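Local coordinates for pumilio domain-containing protein C56F2.08c (Schizosaccharomyces pombe, PDB 6NX5), which probably binds AU-rich elements in the 3' untranslated regions of mRNAs, this chain being its RNA recognition motif (RRM) domain, at residues Ser25-Val30 against Arg56-Asn61. Residues are numbered along the deposited sequence; the frame is centred on the assembly and turned at random.
Sequences SAYGNV and RDALHN
Tyr27 and Ala58 are the closest CA pair across the two segments, 8.6 Å apart, a gap bridged entirely by side chains. In this RRM fold, with its two helices packed on one side of a four-stranded antiparallel sheet, residues 25-30 make the loop from helix 17-24 into strand 30-35, while 56-61 form the last turn of helix 49-59 and its exit, where His60 N still bonds back to Arg56 O. Tyr27 carries the contact. With CG anti to its own carbonyl carbon (chi1 -51°), the ring reaches across to the helix end and meets two consecutive residues there. Tyr27 CE1 comes to 3.4 Å from Ala58 CB, and that methyl also lies close to CZ and the phenol oxygen. Tyr27 CE2 rests 3.7 Å from Leu59 CD1, so the outer half of the ring lies against both residues, CE1 by the alanine, CE2 by the leucine. Both meet it obliquely. Behind the ring, Ala26 CB sits 3.8 Å above one face, toward the rim, and Tyr46 of strand 42-46 and Arg62 also touch Tyr27. Leu59 itself is buried, reaching Leu23 and Phe24 of helix 17-24 and Val73 of strand 72-75, so the partly exposed tyrosine packs against a side chain that belongs to the core. Replacing the tyrosine with a serine here would probably leave the Ala58 methyl and the Leu59 isobutyl group without their aromatic neighbour, opening a gap between loop and helix end. The two leucine methyls part at the end of the ring: CD1 is beside CE2, whereas Leu59 CD2 lies 3.7 Å from Tyr27 OH.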
# COMPACT_ATOMS: atom_id res chain seq x y z
N SER A 25 8.33 -14.33 -4.32
CA SER A 25 9.71 -14.74 -4.10
C SER A 25 10.41 -15.21 -5.38
O SER A 25 11.63 -15.39 -5.36
CB SER A 25 9.79 -15.84 -3.05
OG SER A 25 9.41 -15.36 -1.78
N ALA A 26 9.68 -15.40 -6.48
CA ALA A 26 10.34 -15.72 -7.74
C ALA A 26 11.26 -14.61 -8.22
O ALA A 26 12.17 -14.87 -9.01
CB ALA A 26 9.30 -16.03 -8.82
N TYR A 27 11.04 -13.37 -7.78
CA TYR A 27 11.75 -12.23 -8.35
C TYR A 27 12.75 -11.58 -7.41
O TYR A 27 13.47 -10.66 -7.82
CB TYR A 27 10.74 -11.20 -8.85
CG TYR A 27 9.71 -11.86 -9.72
CD1 TYR A 27 10.03 -12.23 -11.03
CD2 TYR A 27 8.46 -12.19 -9.24
CE1 TYR A 27 9.11 -12.88 -11.83
CE2 TYR A 27 7.53 -12.82 -10.03
CZ TYR A 27 7.86 -13.16 -11.32
OH TYR A 27 6.93 -13.80 -12.11
N GLY A 28 12.84 -12.04 -6.18
CA GLY A 28 13.78 -11.45 -5.25
C GLY A 28 13.43 -11.81 -3.82
O GLY A 28 12.60 -12.69 -3.56
N ASN A 29 14.10 -11.12 -2.90
CA ASN A 29 13.94 -11.37 -1.47
C ASN A 29 12.79 -10.51 -0.97
O ASN A 29 12.94 -9.30 -0.79
CB ASN A 29 15.23 -11.06 -0.71
CG ASN A 29 16.38 -11.98 -1.10
OD1 ASN A 29 17.40 -11.53 -1.62
ND2 ASN A 29 16.22 -13.28 -0.86
N VAL A 30 11.63 -11.13 -0.74
CA VAL A 30 10.49 -10.38 -0.22
C VAL A 30 10.78 -9.97 1.22
O VAL A 30 11.09 -10.82 2.07
CB VAL A 30 9.21 -11.22 -0.30
CG1 VAL A 30 8.04 -10.49 0.37
CG2 VAL A 30 8.89 -11.57 -1.76
N ARG A 56 7.02 -6.39 -10.85
CA ARG A 56 5.90 -5.65 -11.41
C ARG A 56 5.73 -5.95 -12.89
O ARG A 56 4.61 -6.20 -13.36
CB ARG A 56 6.11 -4.14 -11.17
CG ARG A 56 4.89 -3.26 -11.42
CD ARG A 56 4.70 -2.88 -12.89
NE ARG A 56 5.97 -2.58 -13.54
CZ ARG A 56 6.60 -1.41 -13.46
NH1 ARG A 56 6.08 -0.41 -12.78
NH2 ARG A 56 7.76 -1.24 -14.08
N ASP A 57 6.83 -5.92 -13.65
CA ASP A 57 6.76 -6.23 -15.08
C ASP A 57 6.30 -7.65 -15.32
O ASP A 57 5.58 -7.93 -16.29
CB ASP A 57 8.13 -6.05 -15.72
CG ASP A 57 8.51 -4.60 -15.88
OD1 ASP A 57 9.67 -4.36 -16.29
OD2 ASP A 57 7.68 -3.72 -15.60
N ALA A 58 6.74 -8.59 -14.48
CA ALA A 58 6.39 -9.99 -14.71
C ALA A 58 4.93 -10.29 -14.36
O ALA A 58 4.33 -11.19 -14.97
CB ALA A 58 7.31 -10.90 -13.92
N LEU A 59 4.35 -9.57 -13.41
CA LEU A 59 3.06 -9.95 -12.86
C LEU A 59 1.93 -8.99 -13.18
O LEU A 59 0.77 -9.43 -13.15
CB LEU A 59 3.15 -10.11 -11.33
CG LEU A 59 4.05 -11.25 -10.85
CD1 LEU A 59 4.26 -11.19 -9.33
CD2 LEU A 59 3.49 -12.61 -11.28
N HIS A 60 2.20 -7.73 -13.48
CA HIS A 60 1.11 -6.78 -13.69
C HIS A 60 0.31 -7.18 -14.92
O HIS A 60 0.87 -7.45 -15.99
CB HIS A 60 1.62 -5.36 -13.86
CG HIS A 60 0.54 -4.38 -14.21
ND1 HIS A 60 -0.55 -4.16 -13.38
CD2 HIS A 60 0.36 -3.59 -15.29
CE1 HIS A 60 -1.34 -3.26 -13.94
NE2 HIS A 60 -0.81 -2.89 -15.10
N ASN A 61 -1.01 -7.23 -14.75
CA ASN A 61 -1.95 -7.57 -15.82
C ASN A 61 -1.74 -8.99 -16.33
O ASN A 61 -1.94 -9.27 -17.52
CB ASN A 61 -1.85 -6.56 -16.97
CG ASN A 61 -2.42 -5.21 -16.61
OD1 ASN A 61 -3.25 -5.10 -15.70
ND2 ASN A 61 -1.99 -4.17 -17.31